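Local coordinates for MaoC family protein (Mycobacterium tuberculosis H37Rv, PDB 3KHP) that probably acts as a (3R)-hydroxyacyl-thioester dehydratase, reversibly removing water from 3-hydroxyacyl thioesters to give trans-2-enoyl products, at residues C233-A238 and I257-T262; W276-E279 and A283-R286. All coordinates share one frame; numbering follows the deposited sequence. Where two conformers were deposited one is given.

Overall arrangement
Both contacts lie in the C-terminal MaoC-like half, whose strands, part of one antiparallel sheet running through the whole chain, wrap helix 231-245 in the hot-dog manner. Interaction 1 sets that helix against strand 254-261 and is buried, its centre about 5 Å from the centre of the chain; one tyrosine hydroxyl supplies its hydrogen bond, and apolar side chains do the rest. Interaction 2, its centre about 18 Å from the chain centre, ties strands 271-279 and 282-289 through a backbone ladder and is only partly buried, with charged and polar groups among its side chains. The two contact centres are about 14 Å apart, and F285 bridges them: its CZ is 3.9 Å from A259 CB, and its CE1 is 4.1 Å from A238 CB.

Interaction 1 (C233-A238 and I257-T262); sequences CTYGVA and IAARFT
Y235 reaches from helix 231-245 to I257, A259 and F261 of strand 254-261, a helix-on-sheet contact inside the hot-dog fold, where the strands curl round the helix. The axes of 233-238 and 257-261 approach to 10.2 Å, at 134° between their N-to-C directions, and the tyrosine spans this gap. Its CG is anti to the backbone N (chi1 -177°), which sends the ring out from the helix so that its hydroxyl ends at the strand backbone.

At I257 the hydroxyl donates to the main-chain O, with 2.7 Å from Y235 OH to I257 O. The donor stands above the carbonyl plane, 54° out of it. That carbonyl lies at the edge of the tyrosine ring, while the branch methyl of the isoleucine, I257 CG2, is 4.0 Å from Y235 CE1. Hydroxyl and ring flank are thus engaged by the same residue. Two residues on, A259 brings its backbone N close to the ring plane, 4.2 Å from Y235 CE1, and its CB adds a looser apolar touch to the same ring carbon. I106 and Q104 of strand 103-108, which pair through their backbones with I257 and A259, also touch the tyrosine. R260 turns elsewhere, forming a salt bridge with D303.

F261 closes the series near the root of the tyrosine, its ring also packing on L301 and L99. With CG anti to its carbonyl carbon, the ring comes in edge first, placing F261 CZ 4.2 Å from Y235 CB.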
loop_
_atom_site.group_PDB
_atom_site.type_symbol
_atom_site.label_atom_id
_atom_site.label_comp_id
_atom_site.label_asym_id
_atom_site.label_seq_id
_atom_site.Cartn_x
_atom_site.Cartn_y
_atom_site.Cartn_z
ATOM N N CYS A 233 -5.021 -10.524 -4.966
ATOM C CA CYS A 233 -5.732 -9.341 -4.530
ATOM C C CYS A 233 -7.236 -9.610 -4.647
ATOM O O CYS A 233 -7.974 -9.410 -3.688
ATOM C CB CYS A 233 -5.326 -8.125 -5.322
ATOM S SG CYS A 233 -6.200 -6.646 -4.814
ATOM N N THR A 234 -7.663 -10.101 -5.810
ATOM C CA THR A 234 -9.008 -10.598 -6.016
ATOM C C THR A 234 -9.462 -11.556 -4.912
ATOM O O THR A 234 -10.577 -11.461 -4.395
ATOM C CB THR A 234 -9.110 -11.313 -7.380
ATOM O OG1 THR A 234 -8.764 -10.390 -8.418
ATOM C CG2 THR A 234 -10.459 -11.801 -7.655
ATOM N N TYR A 235 -8.599 -12.484 -4.565
ATOM C CA TYR A 235 -8.861 -13.448 -3.512
ATOM C C TYR A 235 -9.056 -12.762 -2.143
ATOM O O TYR A 235 -9.979 -13.081 -1.416
ATOM C CB TYR A 235 -7.696 -14.392 -3.461
ATOM C CG TYR A 235 -7.726 -15.536 -2.496
ATOM C CD1 TYR A 235 -8.481 -16.685 -2.762
ATOM C CD2 TYR A 235 -6.893 -15.540 -1.389
ATOM C CE1 TYR A 235 -8.446 -17.783 -1.903
ATOM C CE2 TYR A 235 -6.855 -16.626 -0.533
ATOM C CZ TYR A 235 -7.626 -17.750 -0.806
ATOM O OH TYR A 235 -7.524 -18.864 0.029
ATOM N N GLY A 236 -8.216 -11.792 -1.839
ATOM C CA GLY A 236 -8.405 -10.967 -0.638
ATOM C C GLY A 236 -9.698 -10.154 -0.645
ATOM O O GLY A 236 -10.302 -9.947 0.402
ATOM N N VAL A 237 -10.126 -9.696 -1.820
ATOM C CA VAL A 237 -11.362 -8.922 -1.922
ATOM C C VAL A 237 -12.547 -9.840 -1.644
ATOM O O VAL A 237 -13.377 -9.530 -0.795
ATOM C CB VAL A 237 -11.548 -8.224 -3.274
ATOM C CG1 VAL A 237 -12.899 -7.572 -3.310
ATOM C CG2 VAL A 237 -10.421 -7.161 -3.537
ATOM N N ALA A 238 -12.590 -10.991 -2.318
ATOM C CA ALA A 238 -13.613 -11.990 -2.022
ATOM C C ALA A 238 -13.548 -12.332 -0.530
ATOM O O ALA A 238 -14.576 -12.522 0.100
ATOM C CB ALA A 238 -13.456 -13.244 -2.864
ATOM N N ILE A 257 -10.655 -20.779 3.366
ATOM C CA ILE A 257 -11.157 -20.280 2.080
ATOM C C ILE A 257 -10.336 -20.891 0.934
ATOM O O ILE A 257 -9.122 -20.864 0.970
ATOM C CB ILE A 257 -10.957 -18.758 1.936
ATOM C CG1 ILE A 257 -11.588 -17.994 3.107
ATOM C CG2 ILE A 257 -11.489 -18.253 0.582
ATOM C CD1 ILE A 257 -11.069 -16.530 3.234
ATOM N N ALA A 258 -11.006 -21.372 -0.100
ATOM C CA ALA A 258 -10.358 -21.946 -1.251
ATOM C C ALA A 258 -11.074 -21.464 -2.467
ATOM O O ALA A 258 -12.320 -21.362 -2.462
ATOM C CB ALA A 258 -10.400 -23.568 -1.213
ATOM N N ALA A 259 -10.318 -21.185 -3.524
ATOM C CA ALA A 259 -10.936 -20.852 -4.787
ATOM C C ALA A 259 -10.002 -21.116 -5.971
ATOM O O ALA A 259 -8.788 -21.158 -5.808
ATOM C CB ALA A 259 -11.405 -19.410 -4.786
ATOM N N ARG A 260 -10.611 -21.262 -7.136
ATOM C CA ARG A 260 -9.924 -21.437 -8.406
ATOM C C ARG A 260 -9.935 -20.150 -9.241
ATOM O O ARG A 260 -10.975 -19.558 -9.420
ATOM C CB ARG A 260 -10.594 -22.556 -9.199
ATOM C CG ARG A 260 -9.856 -22.940 -10.494
ATOM C CD ARG A 260 -10.225 -24.372 -10.949
ATOM N NE ARG A 260 -11.652 -24.531 -11.186
ATOM C CZ ARG A 260 -12.290 -24.249 -12.326
ATOM N NH1 ARG A 260 -11.646 -23.764 -13.373
ATOM N NH2 ARG A 260 -13.596 -24.464 -12.420
ATOM N N PHE A 261 -8.773 -19.734 -9.746
ATOM C CA PHE A 261 -8.654 -18.535 -10.558
ATOM C C PHE A 261 -8.954 -18.815 -12.012
ATOM O O PHE A 261 -8.166 -19.488 -12.673
ATOM C CB PHE A 261 -7.244 -17.957 -10.431
ATOM C CG PHE A 261 -6.881 -17.613 -9.029
ATOM C CD1 PHE A 261 -7.207 -16.377 -8.507
ATOM C CD2 PHE A 261 -6.266 -18.534 -8.222
ATOM C CE1 PHE A 261 -6.896 -16.064 -7.225
ATOM C CE2 PHE A 261 -5.939 -18.226 -6.925
ATOM C CZ PHE A 261 -6.262 -16.994 -6.417
ATOM N N THR A 262 -10.068 -18.278 -12.526
ATOM C CA THR A 262 -10.547 -18.675 -13.845
ATOM C C THR A 262 -10.226 -17.670 -14.928
ATOM O O THR A 262 -9.884 -18.041 -16.048
ATOM C CB THR A 262 -12.076 -18.929 -13.852
ATOM O OG1 THR A 262 -12.771 -17.912 -13.097
ATOM C CG2 THR A 262 -12.404 -20.344 -13.300
#

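Interaction 2 (W276-E279 and A283-R286); sequences WRTE and AVFR
W276 and V284 form a hydrogen-bonded pair of a beta hairpin, antiparallel strands 271-279 and 282-289, in the MaoC-like part of the sheet. W276 N donates to V284 O at 2.9 Å, and V284 N returns a bond to W276 O at 3.0 Å. Both are fairly straight. The next pair, R277 with A283, is non-hydrogen-bonded; here the methyl A283 CB lies beside the carbonyl W276 O, 3.2 Å away.

On the face shared by W276 and V284, the valine methyl CG2 sits 3.8 Å from W276 CB. T278 CG2 approaches the same methyl at 3.9 Å, its side chain crossing the valine at about a right angle. The indole extends along the neighbouring strand with CG anti to its own carbonyl carbon (chi1 -71°), which brings V284 O and F285 CA to the ring edge. At the far end of the indole, R286 arrives with a chain bent at chi3, and its guanidinium plane is 70° from that of the ring. R286 NH2 stands 4.0 Å from W276 CH2.

Further out, F181 joins these two groups, meeting W276 edge-to-face and R286 in a cation-pi contact, while R184 O accepts a hydrogen bond from W276 NE1 and so fixes the indole's rotation. Near the turn, T278 and E279 both lie opposite R282 in a classic beta bulge. The face carrying R277 and A283 turns instead toward L246, and that arginine is anchored there by a salt bridge from R277 NH2 to E245 OE2, while its backbone N donates to D187 OD2.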
loop_
_atom_site.group_PDB
_atom_site.type_symbol
_atom_site.label_atom_id
_atom_site.label_comp_id
_atom_site.label_asym_id
_atom_site.label_seq_id
_atom_site.Cartn_x
_atom_site.Cartn_y
_atom_site.Cartn_z
ATOM N N TRP A 276 -23.491 -19.044 -1.176
ATOM C CA TRP A 276 -24.567 -19.971 -0.864
ATOM C C TRP A 276 -24.211 -20.636 0.426
ATOM O O TRP A 276 -23.168 -21.318 0.484
ATOM C CB TRP A 276 -24.677 -21.083 -1.919
ATOM C CG TRP A 276 -25.198 -20.682 -3.241
ATOM C CD1 TRP A 276 -26.472 -20.828 -3.691
ATOM C CD2 TRP A 276 -24.461 -20.101 -4.314
ATOM N NE1 TRP A 276 -26.582 -20.358 -4.980
ATOM C CE2 TRP A 276 -25.357 -19.903 -5.382
ATOM C CE3 TRP A 276 -23.133 -19.721 -4.481
ATOM C CZ2 TRP A 276 -24.965 -19.342 -6.582
ATOM C CZ3 TRP A 276 -22.752 -19.173 -5.685
ATOM C CH2 TRP A 276 -23.655 -18.990 -6.713
ATOM N N ARG A 277 -25.043 -20.452 1.456
ATOM C CA ARG A 277 -24.890 -21.198 2.704
ATOM C C ARG A 277 -25.356 -22.629 2.470
ATOM O O ARG A 277 -26.465 -22.868 2.007
ATOM C CB ARG A 277 -25.693 -20.553 3.842
ATOM C CG ARG A 277 -25.089 -19.254 4.333
ATOM C CD ARG A 277 -25.966 -18.587 5.363
ATOM N NE ARG A 277 -25.304 -17.435 5.970
ATOM C CZ ARG A 277 -25.391 -16.194 5.506
ATOM N NH1 ARG A 277 -26.118 -15.926 4.424
ATOM N NH2 ARG A 277 -24.754 -15.214 6.132
ATOM N N THR A 278 -24.509 -23.584 2.763
ATOM C CA THR A 278 -24.851 -24.959 2.446
ATOM C C THR A 278 -25.136 -25.798 3.679
ATOM O O THR A 278 -25.996 -26.627 3.658
ATOM C CB THR A 278 -23.737 -25.640 1.584
ATOM O OG1 THR A 278 -22.519 -25.671 2.320
ATOM C CG2 THR A 278 -23.543 -24.903 0.285
ATOM N N GLU A 279 -24.427 -25.568 4.758
ATOM C CA GLU A 279 -24.458 -26.491 5.870
ATOM C C GLU A 279 -23.893 -25.703 7.021
ATOM O O GLU A 279 -22.942 -24.960 6.834
ATOM C CB GLU A 279 -23.563 -27.685 5.524
ATOM C CG GLU A 279 -23.257 -28.683 6.653
ATOM C CD GLU A 279 -22.198 -29.696 6.237
ATOM O OE1 GLU A 279 -22.249 -30.161 5.077
ATOM O OE2 GLU A 279 -21.312 -30.018 7.056
ATOM N N ALA A 283 -19.942 -22.885 3.347
ATOM C CA ALA A 283 -20.586 -22.228 2.239
ATOM C C ALA A 283 -19.754 -22.425 0.991
ATOM O O ALA A 283 -18.597 -22.828 1.083
ATOM C CB ALA A 283 -20.754 -20.740 2.541
ATOM N N VAL A 284 -20.350 -22.104 -0.157
ATOM C CA VAL A 284 -19.647 -22.095 -1.410
ATOM C C VAL A 284 -19.846 -20.748 -2.058
ATOM O O VAL A 284 -20.790 -20.042 -1.715
ATOM C CB VAL A 284 -20.101 -23.253 -2.358
ATOM C CG1 VAL A 284 -19.723 -24.592 -1.755
ATOM C CG2 VAL A 284 -21.607 -23.188 -2.667
ATOM N N PHE A 285 -18.964 -20.387 -2.984
ATOM C CA PHE A 285 -19.061 -19.087 -3.636
ATOM C C PHE A 285 -18.386 -18.974 -4.989
ATOM O O PHE A 285 -17.567 -19.791 -5.373
ATOM C CB PHE A 285 -18.508 -17.978 -2.710
ATOM C CG PHE A 285 -17.002 -17.964 -2.608
ATOM C CD1 PHE A 285 -16.247 -17.133 -3.432
ATOM C CD2 PHE A 285 -16.338 -18.800 -1.725
ATOM C CE1 PHE A 285 -14.854 -17.111 -3.346
ATOM C CE2 PHE A 285 -14.960 -18.793 -1.641
ATOM C CZ PHE A 285 -14.208 -17.950 -2.452
ATOM N N ARG A 286 -18.749 -17.921 -5.701
ATOM C CA ARG A 286 -17.986 -17.450 -6.834
ATOM C C ARG A 286 -17.812 -15.965 -6.713
ATOM O O ARG A 286 -18.615 -15.291 -6.073
ATOM C CB ARG A 286 -18.703 -17.711 -8.144
ATOM C CG ARG A 286 -18.870 -19.144 -8.474
ATOM C CD ARG A 286 -19.317 -19.333 -9.944
ATOM N NE ARG A 286 -20.740 -19.586 -10.021
ATOM C CZ ARG A 286 -21.313 -20.790 -10.064
ATOM N NH1 ARG A 286 -20.600 -21.912 -10.059
ATOM N NH2 ARG A 286 -22.630 -20.863 -10.114
#